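Pyruvate formate-lyase 2 (Archaeoglobus fulgidus, PDB 2F3O) is of unknown function but belongs to the glycyl radical enzymes, related to pyruvate formate-lyase and glycerol dehydratase, and probably acts as a lyase. Local coordinates at residues 370-375 and 419-424; 275-280 and 334-339; 732-737 and 764-769; 325-330 and 758-763. One frame throughout, in Å; residues are numbered along the deposited sequence.

Contact 1. Residues 370-375 and 419-424; sequences HVRINK and LNYTTD
The guanidinium of R372 lies flat over one face of the Y421 ring, the two planes 12° apart. Y421 CE2 sits under the middle of the guanidinium, 3.3 Å from R372 CZ. Further back along the arginine, CD rests over the same ring face and makes a CH-pi contact, 3.8 Å from the ring centroid. The two side chains run past each other in opposite directions. R372 is extended at its second torsion and bends at chi3 (49°), and this bend lays the head group along the tyrosine. The guanidinium edge faces carbonyls. R372 NH1 and NH2 grip L419 O end-on, at 3.0 and 2.9 Å, and NH1 also donates to Y421 O at 2.8 Å. The H370 ring uses its edge too. Its ND1 meets T423 OG1 in the ring plane at 2.6 Å, and F399 meets the imidazole at a slant. Outside the two segments, D401 forms a salt bridge with R372 NE and a hydrogen bond with Y421 OH, so one carboxylate ties the stacked pair together. Strand 368-373 lies in a five-stranded sheet, consistent with half of the ten-stranded barrel of glycyl radical enzymes. Strand 421-424 is the first arm of a hairpin that, as in relatives, probably carries the active-site cysteine at its tip. L419 ends helix 415-419, so R372 brings positive charge to a helix C-terminus. With D401 bound at NE, the guanidinium is held against rotation. The carbonyls and D401 probably offset its charge and the nearness of R277 NH1.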
loop_
_atom_site.group_PDB
_atom_site.type_symbol
_atom_site.label_atom_id
_atom_site.label_comp_id
_atom_site.label_asym_id
_atom_site.label_seq_id
_atom_site.Cartn_x
_atom_site.Cartn_y
_atom_site.Cartn_z
ATOM N N HIS A 370 -15.061 -10.248 -36.158
ATOM C CA HIS A 370 -16.049 -9.938 -35.158
ATOM C C HIS A 370 -16.605 -8.566 -35.384
ATOM O O HIS A 370 -15.870 -7.586 -35.412
ATOM C CB HIS A 370 -15.408 -9.987 -33.797
ATOM C CG HIS A 370 -14.962 -11.352 -33.394
ATOM N ND1 HIS A 370 -14.025 -11.568 -32.412
ATOM C CD2 HIS A 370 -15.330 -12.575 -33.836
ATOM C CE1 HIS A 370 -13.840 -12.863 -32.255
ATOM N NE2 HIS A 370 -14.617 -13.498 -33.113
ATOM N N VAL A 371 -17.914 -8.494 -35.567
ATOM C CA VAL A 371 -18.546 -7.234 -35.924
ATOM C C VAL A 371 -19.390 -6.737 -34.767
ATOM O O VAL A 371 -20.358 -7.381 -34.372
ATOM C CB VAL A 371 -19.427 -7.358 -37.187
ATOM C CG1 VAL A 371 -19.751 -5.992 -37.732
ATOM C CG2 VAL A 371 -18.738 -8.177 -38.253
ATOM N N ARG A 372 -18.997 -5.595 -34.216
ATOM C CA ARG A 372 -19.788 -4.909 -33.214
ATOM C C ARG A 372 -20.903 -4.095 -33.885
ATOM O O ARG A 372 -20.657 -3.270 -34.781
ATOM C CB ARG A 372 -18.903 -3.981 -32.378
ATOM C CG ARG A 372 -18.042 -4.648 -31.317
ATOM C CD ARG A 372 -17.213 -3.601 -30.546
ATOM N NE ARG A 372 -18.028 -2.479 -30.086
ATOM C CZ ARG A 372 -17.592 -1.486 -29.317
ATOM N NH1 ARG A 372 -16.342 -1.489 -28.885
ATOM N NH2 ARG A 372 -18.412 -0.502 -28.955
ATOM N N ILE A 373 -22.137 -4.347 -33.467
ATOM C CA ILE A 373 -23.248 -3.517 -33.888
ATOM C C ILE A 373 -24.051 -3.082 -32.685
ATOM O O ILE A 373 -23.995 -3.710 -31.613
ATOM C CB ILE A 373 -24.185 -4.242 -34.850
ATOM C CG1 ILE A 373 -24.528 -5.617 -34.329
ATOM C CG2 ILE A 373 -23.555 -4.399 -36.221
ATOM C CD1 ILE A 373 -25.249 -6.416 -35.358
ATOM N N ASN A 374 -24.801 -2.003 -32.867
ATOM C CA ASN A 374 -25.615 -1.434 -31.799
ATOM C C ASN A 374 -26.819 -0.738 -32.390
ATOM O O ASN A 374 -27.027 -0.768 -33.602
ATOM C CB ASN A 374 -24.802 -0.448 -30.951
ATOM C CG ASN A 374 -24.036 0.569 -31.788
ATOM O OD1 ASN A 374 -24.620 1.437 -32.419
ATOM N ND2 ASN A 374 -22.726 0.472 -31.773
ATOM N N LYS A 375 -27.588 -0.066 -31.545
ATOM C CA LYS A 375 -28.798 0.591 -32.013
ATOM C C LYS A 375 -28.561 1.829 -32.894
ATOM O O LYS A 375 -29.507 2.384 -33.449
ATOM C CB LYS A 375 -29.739 0.895 -30.841
ATOM C CG LYS A 375 -30.387 -0.366 -30.299
ATOM C CD LYS A 375 -31.650 -0.085 -29.498
ATOM C CE LYS A 375 -32.245 -1.390 -28.959
ATOM N NZ LYS A 375 -33.127 -1.194 -27.760
ATOM N N LEU A 419 -17.165 0.932 -23.299
ATOM C CA LEU A 419 -17.579 1.415 -24.620
ATOM C C LEU A 419 -16.549 1.069 -25.693
ATOM O O LEU A 419 -16.901 0.623 -26.772
ATOM C CB LEU A 419 -17.805 2.929 -24.608
ATOM C CG LEU A 419 -19.184 3.573 -24.379
ATOM C CD1 LEU A 419 -20.362 2.606 -24.643
ATOM C CD2 LEU A 419 -19.298 4.179 -23.002
ATOM N N ASN A 420 -15.269 1.225 -25.382
ATOM C CA ASN A 420 -14.204 0.944 -26.340
ATOM C C ASN A 420 -13.712 -0.511 -26.259
ATOM O O ASN A 420 -12.511 -0.777 -26.277
ATOM C CB ASN A 420 -13.046 1.928 -26.084
ATOM C CG ASN A 420 -11.987 1.915 -27.176
ATOM O OD1 ASN A 420 -12.255 2.272 -28.328
ATOM N ND2 ASN A 420 -10.759 1.524 -26.802
ATOM N N TYR A 421 -14.628 -1.462 -26.154
ATOM C CA TYR A 421 -14.173 -2.810 -25.919
ATOM C C TYR A 421 -13.737 -3.451 -27.209
ATOM O O TYR A 421 -14.061 -2.975 -28.291
ATOM C CB TYR A 421 -15.215 -3.667 -25.220
ATOM C CG TYR A 421 -16.377 -4.125 -26.078
ATOM C CD1 TYR A 421 -16.396 -5.386 -26.683
ATOM C CD2 TYR A 421 -17.481 -3.302 -26.268
ATOM C CE1 TYR A 421 -17.476 -5.793 -27.453
ATOM C CE2 TYR A 421 -18.565 -3.700 -27.034
ATOM C CZ TYR A 421 -18.555 -4.934 -27.621
ATOM O OH TYR A 421 -19.652 -5.291 -28.360
ATOM N N THR A 422 -12.996 -4.540 -27.071
ATOM C CA THR A 422 -12.591 -5.350 -28.183
ATOM C C THR A 422 -13.019 -6.786 -27.938
ATOM O O THR A 422 -13.465 -7.156 -26.858
ATOM C CB THR A 422 -11.079 -5.338 -28.348
ATOM O OG1 THR A 422 -10.717 -6.062 -29.538
ATOM C CG2 THR A 422 -10.419 -5.964 -27.120
ATOM N N THR A 423 -12.888 -7.596 -28.971
ATOM C CA THR A 423 -13.138 -8.991 -28.831
ATOM C C THR A 423 -11.825 -9.741 -29.104
ATOM O O THR A 423 -10.894 -9.182 -29.673
ATOM C CB THR A 423 -14.251 -9.420 -29.804
ATOM O OG1 THR A 423 -13.771 -9.278 -31.134
ATOM C CG2 THR A 423 -15.495 -8.526 -29.675
ATOM N N ASP A 424 -11.742 -10.985 -28.661
ATOM C CA ASP A 424 -10.644 -11.874 -29.041
ATOM C C ASP A 424 -11.136 -13.333 -29.005
ATOM O O ASP A 424 -12.124 -13.658 -28.312
ATOM C CB ASP A 424 -9.430 -11.710 -28.117
ATOM C CG ASP A 424 -9.752 -12.036 -26.653
ATOM O OD1 ASP A 424 -10.284 -11.144 -25.954
ATOM O OD2 ASP A 424 -9.457 -13.169 -26.202
#

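Contact 2. Residues 275-280 and 334-339; sequences MGRIDQ and AVTIGG
R277 meets T336 through a backbone C-H. Its CA lies 3.2 Å from T336 O, and the angle at the hydrogen is 158°. R277 is the centre of an inverse gamma turn and the N-cap of helix 278-281, and this turn brings its CA against the strand. Two backbone bonds come from the residues before R277. M275 N donates to A334 O at 3.0 Å, and T336 N donates to G276 O at 2.8 Å. A water joins G276 N to T336 OG1 and bonds weakly to A334 O. The helix start adds side-chain grips. D279 CG stands between the backbone N and the carbonyl carbon (chi1 64°), which turns the carboxylate toward the strand. D279 OD2 receives G338 N at 2.9 Å from above the carboxylate plane, in a nearly straight bond. T352 also bonds to this oxygen. R277 NH2 reaches G338 O at 3.2 Å and is held as well by C340 O. Beside these polar links, I278 CG2 packs on V335 CG2 at 3.5 Å, with L307 and M355 close by. Strand 334-338 is the outermost strand at one end of its sheet within the chain, and residues 275-280 run along its outer side. The buried edge thus finds partners in backbone, water and side chains, and the D279 carboxylate probably pins the end of the strand to the helix start.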
loop_
_atom_site.group_PDB
_atom_site.type_symbol
_atom_site.label_atom_id
_atom_site.label_comp_id
_atom_site.label_asym_id
_atom_site.label_seq_id
_atom_site.Cartn_x
_atom_site.Cartn_y
_atom_site.Cartn_z
ATOM N N MET A 275 -6.135 -8.774 -33.023
ATOM C CA MET A 275 -5.664 -7.472 -33.470
ATOM C C MET A 275 -6.528 -6.298 -33.016
ATOM O O MET A 275 -6.177 -5.141 -33.236
ATOM C CB MET A 275 -5.498 -7.459 -34.985
ATOM C CG MET A 275 -4.248 -8.174 -35.459
ATOM S SD MET A 275 -4.342 -8.574 -37.222
ATOM C CE MET A 275 -4.735 -10.327 -37.134
ATOM N N GLY A 276 -7.659 -6.597 -32.390
ATOM C CA GLY A 276 -8.479 -5.559 -31.778
ATOM C C GLY A 276 -9.321 -4.751 -32.726
ATOM O O GLY A 276 -9.735 -5.225 -33.770
ATOM N N ARG A 277 -9.573 -3.506 -32.371
ATOM C CA ARG A 277 -10.388 -2.652 -33.229
ATOM C C ARG A 277 -9.597 -2.054 -34.379
ATOM O O ARG A 277 -9.391 -0.840 -34.449
ATOM C CB ARG A 277 -11.057 -1.561 -32.422
ATOM C CG ARG A 277 -11.960 -2.099 -31.362
ATOM C CD ARG A 277 -12.655 -0.972 -30.660
ATOM N NE ARG A 277 -13.805 -0.527 -31.423
ATOM C CZ ARG A 277 -14.620 0.412 -30.987
ATOM N NH1 ARG A 277 -14.369 0.960 -29.816
ATOM N NH2 ARG A 277 -15.677 0.790 -31.699
ATOM N N ILE A 278 -9.217 -2.942 -35.291
ATOM C CA ILE A 278 -8.372 -2.670 -36.436
ATOM C C ILE A 278 -8.942 -1.626 -37.394
ATOM O O ILE A 278 -8.187 -0.883 -38.008
ATOM C CB ILE A 278 -8.052 -3.995 -37.157
ATOM C CG1 ILE A 278 -6.831 -3.873 -38.058
ATOM C CG2 ILE A 278 -9.261 -4.516 -37.904
ATOM C CD1 ILE A 278 -6.251 -5.209 -38.464
ATOM N N ASP A 279 -10.267 -1.531 -37.485
ATOM C CA ASP A 279 -10.887 -0.539 -38.357
ATOM C C ASP A 279 -10.811 0.863 -37.762
ATOM O O ASP A 279 -10.807 1.861 -38.487
ATOM C CB ASP A 279 -12.332 -0.916 -38.706
ATOM C CG ASP A 279 -13.241 -0.939 -37.503
ATOM O OD1 ASP A 279 -12.849 -1.457 -36.440
ATOM O OD2 ASP A 279 -14.379 -0.453 -37.628
ATOM N N GLN A 280 -10.725 0.929 -36.440
ATOM C CA GLN A 280 -10.671 2.200 -35.758
ATOM C C GLN A 280 -9.279 2.834 -35.834
ATOM O O GLN A 280 -9.140 4.052 -35.988
ATOM C CB GLN A 280 -11.092 2.005 -34.308
ATOM C CG GLN A 280 -12.428 1.382 -34.185
ATOM C CD GLN A 280 -13.510 2.221 -34.833
ATOM O OE1 GLN A 280 -13.594 3.433 -34.613
ATOM N NE2 GLN A 280 -14.357 1.576 -35.629
ATOM N N ALA A 334 -8.291 -12.988 -33.913
ATOM C CA ALA A 334 -9.522 -12.286 -34.165
ATOM C C ALA A 334 -9.315 -10.857 -34.626
ATOM O O ALA A 334 -8.272 -10.263 -34.412
ATOM C CB ALA A 334 -10.385 -12.311 -32.947
ATOM N N VAL A 335 -10.336 -10.297 -35.245
ATOM C CA VAL A 335 -10.261 -8.934 -35.688
ATOM C C VAL A 335 -11.603 -8.307 -35.298
ATOM O O VAL A 335 -12.631 -8.975 -35.405
ATOM C CB VAL A 335 -9.917 -8.923 -37.212
ATOM C CG1 VAL A 335 -11.128 -8.712 -38.112
ATOM C CG2 VAL A 335 -8.799 -7.939 -37.513
ATOM N N THR A 336 -11.601 -7.082 -34.762
ATOM C CA THR A 336 -12.851 -6.418 -34.347
ATOM C C THR A 336 -13.162 -5.179 -35.189
ATOM O O THR A 336 -12.390 -4.218 -35.203
ATOM C CB THR A 336 -12.825 -5.994 -32.861
ATOM O OG1 THR A 336 -12.382 -7.085 -32.053
ATOM C CG2 THR A 336 -14.194 -5.523 -32.383
ATOM N N ILE A 337 -14.291 -5.208 -35.895
ATOM C CA ILE A 337 -14.744 -4.057 -36.667
ATOM C C ILE A 337 -16.086 -3.508 -36.176
ATOM O O ILE A 337 -16.881 -4.222 -35.566
ATOM C CB ILE A 337 -14.817 -4.364 -38.203
ATOM C CG1 ILE A 337 -15.916 -5.386 -38.532
ATOM C CG2 ILE A 337 -13.484 -4.852 -38.724
ATOM C CD1 ILE A 337 -15.944 -5.777 -39.990
ATOM N N GLY A 338 -16.342 -2.236 -36.453
ATOM C CA GLY A 338 -17.619 -1.616 -36.098
ATOM C C GLY A 338 -17.715 -1.205 -34.649
ATOM O O GLY A 338 -16.734 -1.255 -33.912
ATOM N N GLY A 339 -18.891 -0.785 -34.222
ATOM C CA GLY A 339 -19.092 -0.433 -32.823
ATOM C C GLY A 339 -19.154 1.060 -32.625
ATOM O O GLY A 339 -19.214 1.814 -33.592
HETATM O O HOH W 1 -9.704 -8.536 -32.092
#

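Contact 3. Residues 732-737 and 764-769; sequences LLRKAQ and VQEEVI
I769 is the tight centre of this contact. Its CG1 packs on L733 CD1 at 3.9 Å as the two side chains slide past each other. Its CD1 lies against one face of the R734 guanidinium, 3.6 Å from NE, and also touches Q737 NE2. L733 faces inward, where L728, L746 and F757 close round it. The outer side is polar and looser. R734 bends at chi2 (57°) and again at chi3, which carries its head over I769 to E766. There NH2 forms a salt bridge with OE2 at 3.0 Å and a weak hydrogen bond with OE1. The guanidinium and carboxylate planes are 50° apart, so this is no flat two-pronged pair. R734 NE also bonds in its own plane to Q737 OE1 at 3.3 Å. Replacing R734 with an alanine would probably leave E766 without its mate across the contact, take the donor from Q737 OE1 and uncover the outer side of I769. Deeper in, Q737 CG touches Q765 OE1, while Q765 NE2 bonds to F757 O. The short helix segments run antiparallel at 166°, their axes 11.0 Å apart. This is an antiparallel helix pair of the C-terminal glycyl radical region; the chain between the helices carries G752, the predicted radical site.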
loop_
_atom_site.group_PDB
_atom_site.type_symbol
_atom_site.label_atom_id
_atom_site.label_comp_id
_atom_site.label_asym_id
_atom_site.label_seq_id
_atom_site.Cartn_x
_atom_site.Cartn_y
_atom_site.Cartn_z
ATOM N N LEU A 732 -24.628 -30.956 -49.721
ATOM C CA LEU A 732 -23.257 -30.516 -50.006
ATOM C C LEU A 732 -22.348 -30.985 -48.875
ATOM O O LEU A 732 -21.237 -31.456 -49.124
ATOM C CB LEU A 732 -23.143 -28.994 -50.138
ATOM C CG LEU A 732 -23.679 -28.235 -51.350
ATOM C CD1 LEU A 732 -23.092 -26.834 -51.369
ATOM C CD2 LEU A 732 -23.354 -28.944 -52.657
ATOM N N LEU A 733 -22.843 -30.861 -47.638
ATOM C CA LEU A 733 -22.122 -31.297 -46.441
ATOM C C LEU A 733 -22.018 -32.818 -46.400
ATOM O O LEU A 733 -21.016 -33.364 -45.944
ATOM C CB LEU A 733 -22.800 -30.779 -45.167
ATOM C CG LEU A 733 -22.990 -29.270 -44.977
ATOM C CD1 LEU A 733 -23.972 -29.022 -43.863
ATOM C CD2 LEU A 733 -21.688 -28.567 -44.680
ATOM N N ARG A 734 -23.057 -33.491 -46.887
ATOM C CA ARG A 734 -23.007 -34.934 -47.061
ATOM C C ARG A 734 -21.957 -35.337 -48.091
ATOM O O ARG A 734 -21.256 -36.328 -47.908
ATOM C CB ARG A 734 -24.375 -35.488 -47.459
ATOM C CG ARG A 734 -24.982 -36.396 -46.417
ATOM C CD ARG A 734 -25.092 -35.671 -45.122
ATOM N NE ARG A 734 -24.738 -36.510 -43.988
ATOM C CZ ARG A 734 -25.579 -36.811 -43.007
ATOM N NH1 ARG A 734 -26.820 -36.338 -43.045
ATOM N NH2 ARG A 734 -25.185 -37.573 -41.993
ATOM N N LYS A 735 -21.826 -34.543 -49.153
ATOM C CA LYS A 735 -20.896 -34.863 -50.234
ATOM C C LYS A 735 -19.474 -34.568 -49.825
ATOM O O LYS A 735 -18.540 -35.151 -50.362
ATOM C CB LYS A 735 -21.230 -34.093 -51.515
ATOM C CG LYS A 735 -21.461 -35.006 -52.731
ATOM C CD LYS A 735 -22.947 -35.138 -53.086
ATOM C CE LYS A 735 -23.354 -34.007 -54.036
ATOM N NZ LYS A 735 -24.776 -33.583 -53.858
ATOM N N ALA A 736 -19.326 -33.675 -48.850
ATOM C CA ALA A 736 -18.024 -33.307 -48.310
ATOM C C ALA A 736 -17.436 -34.374 -47.388
ATOM O O ALA A 736 -16.232 -34.383 -47.145
ATOM C CB ALA A 736 -18.120 -31.992 -47.587
ATOM N N GLN A 737 -18.278 -35.259 -46.858
ATOM C CA GLN A 737 -17.778 -36.411 -46.122
ATOM C C GLN A 737 -17.262 -37.415 -47.135
ATOM O O GLN A 737 -16.290 -38.121 -46.870
ATOM C CB GLN A 737 -18.878 -37.077 -45.297
ATOM C CG GLN A 737 -19.316 -36.320 -44.062
ATOM C CD GLN A 737 -20.778 -36.574 -43.713
ATOM O OE1 GLN A 737 -21.549 -37.073 -44.544
ATOM N NE2 GLN A 737 -21.170 -36.221 -42.488
ATOM N N VAL A 764 -18.664 -34.091 -34.447
ATOM C CA VAL A 764 -18.902 -32.656 -34.612
ATOM C C VAL A 764 -19.606 -32.345 -35.933
ATOM O O VAL A 764 -20.532 -31.544 -35.945
ATOM C CB VAL A 764 -17.620 -31.808 -34.396
ATOM C CG1 VAL A 764 -17.887 -30.333 -34.645
ATOM C CG2 VAL A 764 -17.114 -31.986 -32.980
ATOM N N GLN A 765 -19.206 -33.017 -37.015
ATOM C CA GLN A 765 -19.869 -32.907 -38.325
ATOM C C GLN A 765 -21.351 -33.265 -38.288
ATOM O O GLN A 765 -22.190 -32.554 -38.861
ATOM C CB GLN A 765 -19.199 -33.822 -39.339
ATOM C CG GLN A 765 -17.914 -33.286 -39.915
ATOM C CD GLN A 765 -17.386 -34.155 -41.021
ATOM O OE1 GLN A 765 -17.847 -35.275 -41.216
ATOM N NE2 GLN A 765 -16.408 -33.643 -41.755
ATOM N N GLU A 766 -21.657 -34.357 -37.591
ATOM C CA GLU A 766 -23.015 -34.871 -37.485
ATOM C C GLU A 766 -23.904 -33.892 -36.748
ATOM O O GLU A 766 -25.097 -33.772 -37.038
ATOM C CB GLU A 766 -23.002 -36.242 -36.793
ATOM C CG GLU A 766 -24.201 -37.165 -37.075
ATOM C CD GLU A 766 -24.477 -37.446 -38.574
ATOM O OE1 GLU A 766 -25.650 -37.778 -38.887
ATOM O OE2 GLU A 766 -23.555 -37.349 -39.431
ATOM N N GLU A 767 -23.284 -33.171 -35.822
ATOM C CA GLU A 767 -23.931 -32.120 -35.058
ATOM C C GLU A 767 -24.275 -30.871 -35.877
ATOM O O GLU A 767 -25.378 -30.360 -35.764
ATOM C CB GLU A 767 -23.056 -31.750 -33.868
ATOM C CG GLU A 767 -23.275 -32.626 -32.671
ATOM C CD GLU A 767 -24.224 -31.989 -31.693
ATOM O OE1 GLU A 767 -24.165 -30.744 -31.531
ATOM O OE2 GLU A 767 -25.026 -32.729 -31.086
ATOM N N VAL A 768 -23.349 -30.380 -36.696
ATOM C CA VAL A 768 -23.659 -29.227 -37.548
ATOM C C VAL A 768 -24.742 -29.565 -38.584
ATOM O O VAL A 768 -25.587 -28.719 -38.905
ATOM C CB VAL A 768 -22.382 -28.537 -38.173
ATOM C CG1 VAL A 768 -21.177 -29.392 -38.056
ATOM C CG2 VAL A 768 -22.582 -28.158 -39.624
ATOM N N ILE A 769 -24.753 -30.814 -39.056
ATOM C CA ILE A 769 -25.795 -31.261 -39.982
ATOM C C ILE A 769 -27.169 -31.324 -39.304
ATOM O O ILE A 769 -28.128 -30.745 -39.815
ATOM C CB ILE A 769 -25.412 -32.586 -40.695
ATOM C CG1 ILE A 769 -24.410 -32.303 -41.824
ATOM C CG2 ILE A 769 -26.638 -33.271 -41.294
ATOM C CD1 ILE A 769 -23.639 -33.520 -42.292
#

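Contact 4. Residues 325-330 and 758-763; sequences YFSGQA and VELSRP
One hydrogen bond crosses this contact: S761 N donates to S327 OG at 3.1 Å. S761 is the N-cap of helix 762-770, and its own OG makes a weak bond to V764 N. The serine of one segment therefore holds the backbone at the helix start of the other. The flat polar groups of Q329 and E759 meet by stacking, with amide and carboxylate planes 4° apart. Q329 OE1 lies 3.5 Å from E759 CG, and Q329 NE2 lies 3.6 Å from E759 CD. Q329 is extended beyond CG (chi2 179°), which carries its amide out alongside the glutamate. Their polar ends share an outside partner: N99 OD1 takes Q329 NE2, and N99 N donates to E759 OE2. The setting is that of the glycyl radical fold. Segment 758-763 follows the loop of G752, the predicted radical residue, and G328 O accepts a bond from NE1 of W753, the residue after G752. The contact joins the loop before strand 334-338 to the chain leaving the radical loop. Exchanging Q329 for an alanine is likely to cost N99 OD1 its amide donor and open a gap over the E759 carboxylate. Apolar packing is slight. L760 CD2 rests on G328 CA at 3.6 Å, while A755 lies against the same leucine. The backbone of G328 has a positive phi, 106°, at angles that call for glycine.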
loop_
_atom_site.group_PDB
_atom_site.type_symbol
_atom_site.label_atom_id
_atom_site.label_comp_id
_atom_site.label_asym_id
_atom_site.label_seq_id
_atom_site.Cartn_x
_atom_site.Cartn_y
_atom_site.Cartn_z
ATOM N N TYR A 325 -11.810 -32.059 -28.290
ATOM C CA TYR A 325 -12.357 -30.978 -27.478
ATOM C C TYR A 325 -12.216 -29.640 -28.180
ATOM O O TYR A 325 -12.905 -28.681 -27.840
ATOM C CB TYR A 325 -11.685 -30.920 -26.113
ATOM C CG TYR A 325 -12.006 -32.067 -25.182
ATOM C CD1 TYR A 325 -11.291 -33.253 -25.238
ATOM C CD2 TYR A 325 -13.005 -31.953 -24.214
ATOM C CE1 TYR A 325 -11.575 -34.322 -24.365
ATOM C CE2 TYR A 325 -13.283 -33.012 -23.320
ATOM C CZ TYR A 325 -12.569 -34.194 -23.415
ATOM O OH TYR A 325 -12.816 -35.240 -22.569
ATOM N N PHE A 326 -11.333 -29.575 -29.172
ATOM C CA PHE A 326 -11.112 -28.321 -29.906
ATOM C C PHE A 326 -11.078 -28.501 -31.432
ATOM O O PHE A 326 -10.236 -27.900 -32.109
ATOM C CB PHE A 326 -9.830 -27.624 -29.421
ATOM C CG PHE A 326 -9.816 -27.340 -27.946
ATOM C CD1 PHE A 326 -9.207 -28.214 -27.053
ATOM C CD2 PHE A 326 -10.435 -26.217 -27.443
ATOM C CE1 PHE A 326 -9.218 -27.960 -25.686
ATOM C CE2 PHE A 326 -10.445 -25.961 -26.086
ATOM C CZ PHE A 326 -9.838 -26.832 -25.210
ATOM N N SER A 327 -12.008 -29.303 -31.962
ATOM C CA SER A 327 -12.029 -29.686 -33.385
ATOM C C SER A 327 -12.291 -28.502 -34.289
ATOM O O SER A 327 -13.037 -27.599 -33.928
ATOM C CB SER A 327 -13.124 -30.726 -33.642
ATOM O OG SER A 327 -12.756 -31.619 -34.681
ATOM N N GLY A 328 -11.679 -28.495 -35.462
ATOM C CA GLY A 328 -11.938 -27.426 -36.398
ATOM C C GLY A 328 -10.831 -26.423 -36.521
ATOM O O GLY A 328 -11.076 -25.270 -36.883
ATOM N N GLN A 329 -9.619 -26.873 -36.214
ATOM C CA GLN A 329 -8.399 -26.097 -36.439
ATOM C C GLN A 329 -8.437 -24.710 -35.802
ATOM O O GLN A 329 -8.276 -23.685 -36.475
ATOM C CB GLN A 329 -8.104 -25.993 -37.933
ATOM C CG GLN A 329 -7.908 -27.332 -38.598
ATOM C CD GLN A 329 -7.636 -27.193 -40.074
ATOM O OE1 GLN A 329 -8.245 -26.364 -40.759
ATOM N NE2 GLN A 329 -6.715 -28.004 -40.581
ATOM N N ALA A 330 -8.682 -24.692 -34.500
ATOM C CA ALA A 330 -8.975 -23.460 -33.795
ATOM C C ALA A 330 -7.704 -22.767 -33.361
ATOM O O ALA A 330 -6.938 -23.282 -32.552
ATOM C CB ALA A 330 -9.830 -23.768 -32.611
ATOM N N VAL A 758 -14.609 -30.127 -43.505
ATOM C CA VAL A 758 -13.751 -31.307 -43.668
ATOM C C VAL A 758 -12.851 -31.583 -42.453
ATOM O O VAL A 758 -12.554 -32.733 -42.121
ATOM C CB VAL A 758 -12.903 -31.130 -44.956
ATOM C CG1 VAL A 758 -11.774 -32.164 -45.057
ATOM C CG2 VAL A 758 -13.810 -31.178 -46.167
ATOM N N GLU A 759 -12.464 -30.521 -41.758
ATOM C CA GLU A 759 -11.578 -30.640 -40.614
ATOM C C GLU A 759 -12.259 -30.865 -39.260
ATOM O O GLU A 759 -11.593 -30.915 -38.242
ATOM C CB GLU A 759 -10.648 -29.437 -40.579
ATOM C CG GLU A 759 -9.967 -29.213 -41.914
ATOM C CD GLU A 759 -8.923 -30.299 -42.257
ATOM O OE1 GLU A 759 -8.486 -30.352 -43.429
ATOM O OE2 GLU A 759 -8.520 -31.094 -41.368
ATOM N N LEU A 760 -13.575 -31.015 -39.260
ATOM C CA LEU A 760 -14.316 -31.336 -38.051
ATOM C C LEU A 760 -14.475 -32.832 -37.925
ATOM O O LEU A 760 -14.658 -33.499 -38.922
ATOM C CB LEU A 760 -15.694 -30.711 -38.128
ATOM C CG LEU A 760 -15.665 -29.196 -38.221
ATOM C CD1 LEU A 760 -17.009 -28.670 -38.642
ATOM C CD2 LEU A 760 -15.302 -28.679 -36.870
ATOM N N SER A 761 -14.431 -33.356 -36.704
ATOM C CA SER A 761 -14.575 -34.799 -36.448
ATOM C C SER A 761 -15.985 -35.295 -36.772
ATOM O O SER A 761 -16.885 -34.482 -36.952
ATOM C CB SER A 761 -14.254 -35.104 -34.986
ATOM O OG SER A 761 -15.258 -34.578 -34.131
ATOM N N ARG A 762 -16.163 -36.619 -36.855
ATOM C CA ARG A 762 -17.489 -37.221 -37.148
ATOM C C ARG A 762 -18.568 -36.806 -36.168
ATOM O O ARG A 762 -19.631 -36.386 -36.625
ATOM C CB ARG A 762 -17.476 -38.760 -37.246
ATOM C CG ARG A 762 -16.334 -39.342 -38.015
ATOM C CD ARG A 762 -16.738 -39.804 -39.411
ATOM N NE ARG A 762 -15.553 -40.254 -40.150
ATOM C CZ ARG A 762 -14.950 -41.438 -39.991
ATOM N NH1 ARG A 762 -15.415 -42.337 -39.120
ATOM N NH2 ARG A 762 -13.873 -41.728 -40.714
ATOM N N PRO A 763 -18.313 -36.923 -34.832
ATOM C CA PRO A 763 -19.350 -36.396 -33.944
ATOM C C PRO A 763 -19.676 -34.913 -34.169
ATOM O O PRO A 763 -20.846 -34.543 -34.127
ATOM C CB PRO A 763 -18.770 -36.642 -32.543
ATOM C CG PRO A 763 -17.871 -37.795 -32.713
ATOM C CD PRO A 763 -17.220 -37.526 -34.035
#

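Contacts 1 and 2 form one unit, their centres 8 Å apart. Strands 334-338 and 368-373 are neighbours in one sheet, H370 N lies 2.8 Å from V335 O, and T423 OG1 and T336 OG1, 2.8 Å apart, are probably hydrogen-bonded. Both contacts also touch the second subunit. Contacts 3 and 4 form another unit, centres 11 Å apart, and share helix 762-770. Contact 4 lies across the centre of the chain from contacts 1 and 2, its nearest atoms about 11 Å from those of contact 1. Bound glycerol lies about 6 Å from the D424 side chain, about 8 Å from that of A334 and about 9 Å from G328, consistent with an active-site region near contacts 1, 2 and 4.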